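Local structure of putative fimbrium subunit Fim1C (Bacteroides uniformis, 4K4K) at residues 146-151 with 161-166. The protein is a putative component of the fimbrial tip, probably contributing to the surface filaments through which the bacterium adheres and forms biofilms. Residues are numbered along the deposited sequence; the frame is centred on the assembly and turned at random.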
ATOM      1  N   ILE A 146       8.003   6.022  11.297  1.00 22.92           N
ATOM      2  CA  ILE A 146       8.909   6.178  12.430  1.00 24.53           C
ATOM      3  C   ILE A 146       9.356   7.623  12.573  1.00 27.28           C
ATOM      4  O   ILE A 146       9.784   8.258  11.605  1.00 26.88           O
ATOM      5  CB  ILE A 146      10.104   5.191  12.234  1.00 28.33           C
ATOM      6  CG1 ILE A 146       9.599   3.722  12.290  1.00 29.07           C
ATOM      7  CG2 ILE A 146      11.265   5.444  13.227  1.00 31.03           C
ATOM      8  CD1 ILE A 146      10.464   2.716  11.661  1.00 36.55           C
ATOM      9  N   THR A 147       9.273   8.136  13.814  1.00 22.55           N
ATOM     10  CA  THR A 147       9.760   9.463  14.147  1.00 23.10           C
ATOM     11  C   THR A 147      10.893   9.262  15.135  1.00 28.22           C
ATOM     12  O   THR A 147      10.721   8.542  16.120  1.00 28.36           O
ATOM     13  CB  THR A 147       8.622  10.331  14.709  1.00 35.23           C
ATOM     14  OG1 THR A 147       7.550  10.317  13.775  1.00 34.56           O
ATOM     15  CG2 THR A 147       9.041  11.764  14.955  1.00 37.08           C
ATOM     16  N   ILE A 148      12.048   9.869  14.871  1.00 26.98           N
ATOM     17  CA  ILE A 148      13.199   9.755  15.762  1.00 27.93           C
ATOM     18  C   ILE A 148      13.411  11.066  16.514  1.00 29.59           C
ATOM     19  O   ILE A 148      13.364  12.132  15.912  1.00 28.60           O
ATOM     20  CB  ILE A 148      14.467   9.362  14.941  1.00 30.80           C
ATOM     21  CG1 ILE A 148      14.297   7.981  14.257  1.00 31.48           C
ATOM     22  CG2 ILE A 148      15.756   9.431  15.774  1.00 32.22           C
ATOM     23  CD1 ILE A 148      15.175   7.849  12.998  1.00 37.35           C
ATOM     24  N   LYS A 149      13.676  10.994  17.826  1.00 26.66           N
ATOM     25  CA  LYS A 149      14.051  12.190  18.574  1.00 28.25           C
ATOM     26  C   LYS A 149      15.117  11.842  19.604  1.00 31.07           C
ATOM     27  O   LYS A 149      15.210  10.703  20.051  1.00 29.71           O
ATOM     28  CB  LYS A 149      12.843  12.887  19.233  1.00 33.88           C
ATOM     29  CG  LYS A 149      12.019  12.036  20.188  1.00 49.22           C
ATOM     30  CD  LYS A 149      10.788  12.809  20.645  1.00 61.68           C
ATOM     31  CE  LYS A 149      10.043  12.098  21.743  1.00 76.22           C
ATOM     32  NZ  LYS A 149       8.751  12.765  22.061  1.00 86.76           N
ATOM     33  N   ALA A 150      15.920  12.816  19.970  1.00 29.55           N
ATOM     34  CA  ALA A 150      16.924  12.595  21.006  1.00 28.75           C
ATOM     35  C   ALA A 150      16.286  12.727  22.381  1.00 32.62           C
ATOM     36  O   ALA A 150      15.233  13.348  22.500  1.00 33.69           O
ATOM     37  CB  ALA A 150      18.047  13.605  20.860  1.00 31.05           C
ATOM     38  N   ASP A 151      16.938  12.215  23.432  1.00 28.37           N
ATOM     39  CA  ASP A 151      16.438  12.415  24.784  1.00 29.66           C
ATOM     40  C   ASP A 151      16.524  13.907  25.204  1.00 35.80           C
ATOM     41  O   ASP A 151      15.887  14.296  26.182  1.00 38.48           O
ATOM     42  CB  ASP A 151      17.186  11.531  25.806  1.00 31.55           C
ATOM     43  CG  ASP A 151      18.710  11.615  25.824  1.00 36.30           C
ATOM     44  OD1 ASP A 151      19.268  12.530  25.181  1.00 35.86           O
ATOM     45  OD2 ASP A 151      19.329  10.869  26.603  1.00 41.59           O
ATOM     46  N   ALA A 161      21.606  13.471  13.279  1.00 40.98           N
ATOM     47  CA  ALA A 161      21.590  13.779  11.850  1.00 41.97           C
ATOM     48  C   ALA A 161      22.247  12.636  11.081  1.00 44.36           C
ATOM     49  O   ALA A 161      23.348  12.188  11.441  1.00 44.23           O
ATOM     50  CB  ALA A 161      22.319  15.093  11.581  1.00 44.14           C
ATOM     51  N   GLY A 162      21.536  12.142  10.086  1.00 39.96           N
ATOM     52  CA  GLY A 162      22.005  11.058   9.231  1.00 39.21           C
ATOM     53  C   GLY A 162      21.679   9.658   9.707  1.00 41.39           C
ATOM     54  O   GLY A 162      22.116   8.692   9.071  1.00 40.04           O
ATOM     55  N   THR A 163      20.893   9.520  10.824  1.00 36.69           N
ATOM     56  CA  THR A 163      20.524   8.199  11.340  1.00 34.86           C
ATOM     57  C   THR A 163      19.807   7.382  10.262  1.00 36.40           C
ATOM     58  O   THR A 163      18.876   7.878   9.624  1.00 35.88           O
ATOM     59  CB  THR A 163      19.663   8.315  12.626  1.00 36.09           C
ATOM     60  OG1 THR A 163      20.442   8.936  13.640  1.00 35.48           O
ATOM     61  CG2 THR A 163      19.152   6.962  13.129  1.00 32.49           C
ATOM     62  N   THR A 164      20.231   6.127  10.065  1.00 30.69           N
ATOM     63  CA  THR A 164      19.568   5.224   9.112  1.00 30.48           C
ATOM     64  C   THR A 164      18.753   4.210   9.910  1.00 31.84           C
ATOM     65  O   THR A 164      19.062   3.939  11.071  1.00 30.91           O
ATOM     66  CB  THR A 164      20.564   4.544   8.170  1.00 43.80           C
ATOM     67  OG1 THR A 164      21.462   3.756   8.947  1.00 49.14           O
ATOM     68  CG2 THR A 164      21.320   5.527   7.301  1.00 43.58           C
ATOM     69  N   VAL A 165      17.701   3.671   9.293  1.00 28.94           N
ATOM     70  CA  VAL A 165      16.798   2.730   9.948  1.00 27.45           C
ATOM     71  C   VAL A 165      16.582   1.539   9.038  1.00 28.96           C
ATOM     72  O   VAL A 165      16.285   1.723   7.853  1.00 27.87           O
ATOM     73  CB  VAL A 165      15.425   3.403  10.316  1.00 31.81           C
ATOM     74  CG1 VAL A 165      14.547   2.476  11.175  1.00 31.27           C
ATOM     75  CG2 VAL A 165      15.624   4.744  11.011  1.00 32.60           C
ATOM     76  N   SER A 166      16.650   0.334   9.597  1.00 25.50           N
ATOM     77  CA  SER A 166      16.321  -0.882   8.857  1.00 24.79           C
ATOM     78  C   SER A 166      15.517  -1.815   9.758  1.00 27.42           C
ATOM     79  O   SER A 166      15.524  -1.646  10.981  1.00 28.10           O
ATOM     80  CB  SER A 166      17.587  -1.555   8.327  1.00 29.71           C
ATOM     81  OG  SER A 166      18.351  -2.084   9.397  1.00 32.36           O
TER
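I148 and V165 meet through methyl groups: CD1 of I148 lies 3.7 Å from CG2 of V165, the two side chains passing one another on opposed courses. The same CD1 also reaches T163, whose CG2 sits 4.1 Å away, so one isoleucine tip bridges two residues that alternate along the facing chain. In I148, CG1 stands anti to the carbonyl carbon (chi1 -62°), and a nearly extended chi2 of 154° carries CD1 toward the facing segment. I146 has almost the same conformation, and its CD1 approaches V165 CG1 tip to tip at 4.1 Å. V165 therefore splits its fork between the two isoleucines, one methyl for each. T163 offers only its methyl here; its OG1 turns back to hydrogen-bond the carbonyl O of L160, so the buried hydroxyl is satisfied outside the apolar contact.

The CA atoms of I146 and V165 are 9.0 Å apart and those of I148 and T163 8.7 Å: this is packing between two layers of a beta-sandwich-like domain rather than strand pairing. On one side, strand 132-150 here runs between strands 202-207 and 247-256, and I146 and I148 also touch I253 and I255 respectively. Across the core, strand 164-177, which carries V165, pairs antiparallel with 192-199 and 217-222; V165 touches T198 and F220 on them, while I146 reaches L196 of 192-199.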